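YECBM32 (Yersinia enterocolitica, PDB 2JDA) binds polygalacturonic acid, the backbone of pectin, as a periplasmic carbohydrate-binding module with a calcium ion built into its fold. Local coordinates at residues A[59-64]-A[91-96]; A[54-59]-A[111-116]. All coordinates share one frame; numbering follows the deposited sequence.

Interaction 1: residues A[59-64]-A[91-96]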
loop_
_atom_site.group_PDB
_atom_site.type_symbol
_atom_site.label_atom_id
_atom_site.label_comp_id
_atom_site.label_asym_id
_atom_site.label_seq_id
_atom_site.Cartn_x
_atom_site.Cartn_y
_atom_site.Cartn_z
ATOM N N ILE A 59 4.408 2.889 7.007
ATOM C CA ILE A 59 3.307 2.844 6.052
ATOM C C ILE A 59 2.107 2.252 6.778
ATOM O O ILE A 59 2.187 1.173 7.351
ATOM C CB ILE A 59 3.687 2.003 4.830
ATOM C CG1 ILE A 59 4.835 2.642 4.051
ATOM C CG2 ILE A 59 2.457 1.774 3.964
ATOM C CD1 ILE A 59 5.640 1.680 3.132
ATOM N N LEU A 60 0.986 2.951 6.709
ATOM C CA LEU A 60 -0.312 2.443 7.143
ATOM C C LEU A 60 -0.972 1.768 5.933
ATOM O O LEU A 60 -1.118 2.395 4.895
ATOM C CB LEU A 60 -1.187 3.587 7.652
ATOM C CG LEU A 60 -2.667 3.202 7.910
ATOM C CD1 LEU A 60 -2.830 2.321 9.111
ATOM C CD2 LEU A 60 -3.531 4.448 8.062
ATOM N N ILE A 61 -1.374 0.522 6.074
ATOM C CA ILE A 61 -2.103 -0.217 5.054
ATOM C C ILE A 61 -3.418 -0.719 5.627
ATOM O O ILE A 61 -3.478 -1.286 6.713
ATOM C CB ILE A 61 -1.237 -1.328 4.398
ATOM C CG1 ILE A 61 -1.991 -1.911 3.210
ATOM C CG2 ILE A 61 -0.800 -2.402 5.397
ATOM C CD1 ILE A 61 -1.164 -2.858 2.367
ATOM N N VAL A 62 -4.489 -0.448 4.877
ATOM C CA VAL A 62 -5.854 -0.814 5.243
ATOM C C VAL A 62 -6.404 -1.677 4.097
ATOM O O VAL A 62 -7.035 -1.167 3.175
ATOM C CB VAL A 62 -6.699 0.437 5.511
ATOM C CG1 VAL A 62 -8.096 0.018 6.034
ATOM C CG2 VAL A 62 -5.986 1.418 6.471
ATOM N N PRO A 63 -6.136 -2.964 4.119
ATOM C CA PRO A 63 -6.592 -3.829 3.039
ATOM C C PRO A 63 -8.100 -4.069 3.125
ATOM O O PRO A 63 -8.679 -4.036 4.209
ATOM C CB PRO A 63 -5.756 -5.098 3.223
ATOM C CG PRO A 63 -5.480 -5.143 4.685
ATOM C CD PRO A 63 -5.319 -3.720 5.103
ATOM N N PHE A 64 -8.708 -4.382 1.999
ATOM C CA PHE A 64 -10.141 -4.687 1.912
ATOM C C PHE A 64 -10.471 -6.035 2.513
ATOM O O PHE A 64 -9.758 -7.018 2.282
ATOM C CB PHE A 64 -10.496 -4.698 0.416
ATOM C CG PHE A 64 -11.953 -4.946 0.102
ATOM C CD1 PHE A 64 -12.946 -4.088 0.544
ATOM C CD2 PHE A 64 -12.303 -6.033 -0.700
ATOM C CE1 PHE A 64 -14.290 -4.331 0.211
ATOM C CE2 PHE A 64 -13.648 -6.267 -1.025
ATOM C CZ PHE A 64 -14.605 -5.408 -0.562
ATOM N N LEU A 91 5.453 -10.182 1.847
ATOM C CA LEU A 91 4.638 -9.987 3.034
ATOM C C LEU A 91 3.210 -10.450 2.823
ATOM O O LEU A 91 2.749 -10.484 1.693
ATOM C CB LEU A 91 4.518 -8.473 3.395
ATOM C CG LEU A 91 5.821 -7.749 3.657
ATOM C CD1 LEU A 91 5.616 -6.305 3.921
ATOM C CD2 LEU A 91 6.480 -8.335 4.877
ATOM N N GLU A 92 2.502 -10.761 3.896
ATOM C CA GLU A 92 1.050 -10.895 3.880
ATOM C C GLU A 92 0.465 -9.985 4.926
ATOM O O GLU A 92 1.003 -9.890 6.047
ATOM C CB GLU A 92 0.641 -12.310 4.242
ATOM C CG GLU A 92 0.829 -13.375 3.209
ATOM C CD GLU A 92 0.181 -14.651 3.752
ATOM O OE1 GLU A 92 -0.745 -15.145 3.159
ATOM O OE2 GLU A 92 0.567 -15.092 4.856
ATOM N N THR A 93 -0.664 -9.366 4.641
ATOM C CA THR A 93 -1.413 -8.621 5.638
ATOM C C THR A 93 -2.025 -9.583 6.647
ATOM O O THR A 93 -2.254 -10.748 6.393
ATOM C CB THR A 93 -2.500 -7.721 5.059
ATOM O OG1 THR A 93 -3.469 -8.491 4.307
ATOM C CG2 THR A 93 -1.877 -6.684 4.150
ATOM N N SER A 94 -2.292 -9.050 7.812
ATOM C CA SER A 94 -2.924 -9.802 8.882
ATOM C C SER A 94 -4.426 -9.866 8.691
ATOM O O SER A 94 -5.053 -8.924 8.219
ATOM C CB SER A 94 -2.612 -9.135 10.209
ATOM O OG SER A 94 -3.251 -9.850 11.255
ATOM N N SER A 95 -5.019 -10.980 9.102
ATOM C CA SER A 95 -6.470 -11.119 9.160
ATOM C C SER A 95 -7.023 -10.978 10.574
ATOM O O SER A 95 -8.200 -11.253 10.789
ATOM C CB SER A 95 -6.898 -12.451 8.546
ATOM O OG SER A 95 -6.287 -13.575 9.171
ATOM N N ALA A 96 -6.215 -10.476 11.507
ATOM C CA ALA A 96 -6.586 -10.470 12.905
ATOM C C ALA A 96 -7.737 -9.530 13.167
ATOM O O ALA A 96 -8.616 -9.827 13.986
ATOM C CB ALA A 96 -5.414 -10.085 13.775
#
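Pro63 and Thr93 meet where strand 53-63 runs out on one sheet and the chain has just left strand 85-92, one of the two outermost strands of the five-stranded antiparallel sheet. The two side chains run alongside each other, pointing opposite ways, and a single ring carbon does the touching on the proline side. Pro63 CG lies 3.9 Å from Thr93 OG1 and 4.0 Å from Thr93 CG2, so that it sits against the fork of the threonine. A chi1 of 59° presents both branches of Thr93, hydroxyl and methyl, to that one carbon. Two residues earlier the packing is looser: Ile61 CD1 comes within 4.3 Å of Thr93 CG2, and Phe73 of strand 71-78 touches both residues. Beyond Thr93 the chain turns toward solvent, and the contact ends there. Ser94 OG accepts from Ala96 N at 3.0 Å in an ST turn, and Ser94 N is held by Glu101. The threonine hydroxyl is buried, and Leu71 N, at the start of the neighbouring strand 71-78, donates to its oxygen. That oxygen is therefore already engaged as an acceptor on its own side of the sandwich, and what Thr93 offers strand 53-63 is van der Waals contact, proline carbon against the oxygen and methyl of the threonine.

Interaction 2: residues A[54-59]-A[111-116]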
loop_
_atom_site.group_PDB
_atom_site.type_symbol
_atom_site.label_atom_id
_atom_site.label_comp_id
_atom_site.label_asym_id
_atom_site.label_seq_id
_atom_site.Cartn_x
_atom_site.Cartn_y
_atom_site.Cartn_z
ATOM N N GLN A 54 11.744 12.598 0.747
ATOM C CA GLN A 54 11.700 12.814 2.167
ATOM C C GLN A 54 11.858 11.511 2.948
ATOM O O GLN A 54 11.809 10.423 2.371
ATOM C CB GLN A 54 10.408 13.483 2.553
ATOM C CG GLN A 54 9.164 12.636 2.251
ATOM C CD GLN A 54 7.907 13.473 2.326
ATOM O OE1 GLN A 54 7.392 13.714 3.421
ATOM N NE2 GLN A 54 7.441 13.934 1.176
ATOM N N SER A 55 12.039 11.621 4.256
ATOM C CA SER A 55 12.247 10.475 5.115
ATOM C C SER A 55 10.949 9.757 5.324
ATOM O O SER A 55 9.902 10.386 5.550
ATOM C CB SER A 55 12.816 10.925 6.438
ATOM O OG SER A 55 14.053 11.594 6.189
ATOM N N ILE A 56 11.025 8.433 5.197
ATOM C CA ILE A 56 9.874 7.530 5.349
ATOM C C ILE A 56 10.166 6.594 6.503
ATOM O O ILE A 56 11.212 5.912 6.505
ATOM C CB ILE A 56 9.670 6.658 4.084
ATOM C CG1 ILE A 56 9.819 7.431 2.794
ATOM C CG2 ILE A 56 8.415 5.846 4.212
ATOM C CD1 ILE A 56 8.823 8.372 2.647
ATOM N N GLU A 57 9.259 6.548 7.461
ATOM C CA GLU A 57 9.427 5.712 8.642
ATOM C C GLU A 57 8.310 4.727 8.872
ATOM O O GLU A 57 8.515 3.758 9.610
ATOM C CB GLU A 57 9.631 6.538 9.884
ATOM C CG GLU A 57 8.544 7.403 10.344
ATOM C CD GLU A 57 8.900 8.029 11.675
ATOM O OE1 GLU A 57 9.916 8.787 11.676
ATOM O OE2 GLU A 57 8.225 7.713 12.714
ATOM N N ASN A 58 7.136 4.923 8.257
ATOM C CA ASN A 58 6.095 3.904 8.386
ATOM C C ASN A 58 5.134 3.974 7.209
ATOM O O ASN A 58 5.104 4.975 6.502
ATOM C CB ASN A 58 5.368 3.939 9.727
ATOM C CG ASN A 58 4.365 4.995 9.865
ATOM O OD1 ASN A 58 3.493 5.154 9.012
ATOM N ND2 ASN A 58 4.446 5.749 10.971
ATOM N N ILE A 59 4.408 2.889 7.007
ATOM C CA ILE A 59 3.307 2.844 6.052
ATOM C C ILE A 59 2.107 2.252 6.778
ATOM O O ILE A 59 2.187 1.173 7.351
ATOM C CB ILE A 59 3.687 2.003 4.830
ATOM C CG1 ILE A 59 4.835 2.642 4.051
ATOM C CG2 ILE A 59 2.457 1.774 3.964
ATOM C CD1 ILE A 59 5.640 1.680 3.132
ATOM N N LYS A 111 10.973 9.449 -2.840
ATOM C CA LYS A 111 9.874 10.216 -3.447
ATOM C C LYS A 111 8.732 9.305 -3.890
ATOM O O LYS A 111 7.632 9.756 -4.006
ATOM C CB LYS A 111 10.372 11.035 -4.628
ATOM C CG LYS A 111 9.342 11.925 -5.261
ATOM C CD LYS A 111 10.029 12.846 -6.250
ATOM C CE LYS A 111 9.065 13.627 -7.074
ATOM N NZ LYS A 111 9.823 14.459 -8.056
ATOM N N TYR A 112 9.018 8.026 -4.119
ATOM C CA TYR A 112 8.035 7.077 -4.610
ATOM C C TYR A 112 8.044 5.825 -3.746
ATOM O O TYR A 112 9.117 5.298 -3.363
ATOM C CB TYR A 112 8.305 6.621 -6.035
ATOM C CG TYR A 112 8.412 7.750 -7.038
ATOM C CD1 TYR A 112 7.322 8.169 -7.783
ATOM C CD2 TYR A 112 9.631 8.353 -7.302
ATOM C CE1 TYR A 112 7.456 9.193 -8.705
ATOM C CE2 TYR A 112 9.748 9.365 -8.240
ATOM C CZ TYR A 112 8.645 9.773 -8.945
ATOM O OH TYR A 112 8.760 10.801 -9.888
ATOM N N ILE A 113 6.839 5.332 -3.480
ATOM C CA ILE A 113 6.638 4.046 -2.820
ATOM C C ILE A 113 5.798 3.218 -3.754
ATOM O O ILE A 113 4.727 3.643 -4.149
ATOM C CB ILE A 113 5.962 4.212 -1.423
ATOM C CG1 ILE A 113 6.853 5.049 -0.461
ATOM C CG2 ILE A 113 5.576 2.842 -0.836
ATOM C CD1 ILE A 113 8.045 4.284 0.049
ATOM N N LYS A 114 6.218 1.996 -4.029
ATOM C CA LYS A 114 5.468 1.101 -4.918
ATOM C C LYS A 114 5.177 -0.188 -4.212
ATOM O O LYS A 114 6.082 -0.799 -3.660
ATOM C CB LYS A 114 6.218 0.880 -6.221
ATOM C CG LYS A 114 5.440 -0.016 -7.229
ATOM C CD LYS A 114 6.140 -0.015 -8.599
ATOM C CE LYS A 114 7.447 -0.767 -8.693
ATOM N NZ LYS A 114 7.306 -2.181 -9.195
ATOM N N LEU A 115 3.924 -0.630 -4.236
ATOM C CA LEU A 115 3.541 -1.945 -3.767
ATOM C C LEU A 115 3.300 -2.823 -4.975
ATOM O O LEU A 115 2.500 -2.476 -5.843
ATOM C CB LEU A 115 2.277 -1.920 -2.908
ATOM C CG LEU A 115 2.467 -1.506 -1.454
ATOM C CD1 LEU A 115 2.842 -0.083 -1.362
ATOM C CD2 LEU A 115 1.195 -1.736 -0.681
ATOM N N ASP A 116 4.016 -3.942 -5.048
ATOM C CA ASP A 116 3.743 -4.977 -6.034
ATOM C C ASP A 116 2.862 -5.983 -5.289
ATOM O O ASP A 116 3.217 -6.436 -4.190
ATOM C CB ASP A 116 5.015 -5.651 -6.522
ATOM C CG ASP A 116 5.953 -4.725 -7.281
ATOM O OD1 ASP A 116 5.554 -3.570 -7.687
ATOM O OD2 ASP A 116 7.153 -5.082 -7.484
#
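With chi1 of -65° in Ile59 and -62° in Ile113, both isoleucines place CG1 beside the backbone N and swing CG2 to the far side from it, and from these matching starts they meet through different branches. This is face-to-face packing of two sheets in the beta-sandwich of an F5/8 type C domain, the fold of family 32 carbohydrate-binding modules. Strand 53-63 supplies Ile59 and Ile56 from one sheet; strand 112-120, the middle strand of the five-stranded antiparallel sheet, supplies Ile113 from the other. Ile59 extends its long arm across the interface (chi2 159°), bringing CD1 to 4.1 Å from Ile113 CG2. Ile113 bends its own long arm back toward Ile56, where its CD1 lies 4.5 Å from Ile56 CG2, a looser touch. Ile113 thus uses its short branch for one partner and its long branch for the other. All three are buried, and the core continues around them: Ile75 touches both Ile59 and Ile113, while Ile133 and Phe105 lie against Ile56 and Ile59. The side of strand 112-120 turned from the core carries different chemistry. Lys111 and Tyr112 form a classic beta bulge, and Lys111 CG rests on one face of the Tyr112 ring, nearer its periphery. Farther along on that outer face, Lys114 NZ forms a salt bridge of 2.7 Å with Asp116 OD1, meeting that oxygen at its syn lone pair.

How the interactions relate
Interactions 1 and 2 use successive parts of one long strand, 53-63; their segments share Ile59, which does its packing in interaction 2. Their centres are about 15 Å apart. Interaction 2 joins that strand to the middle strand of the five-stranded sheet, 112-120, whereas interaction 1 reaches the loop leaving 85-92, an edge strand of the same sheet. In chain order the segments come as 54-59, 59-64, 91-96 and 111-116, so the pairing of interaction 1 is enclosed by that of interaction 2. Direct packing joins them, with Ile61 CD1 4.0 Å from Leu115 CD2. Together they illustrate how a single strand can extend the buried packing between two sheets from the middle toward an edge.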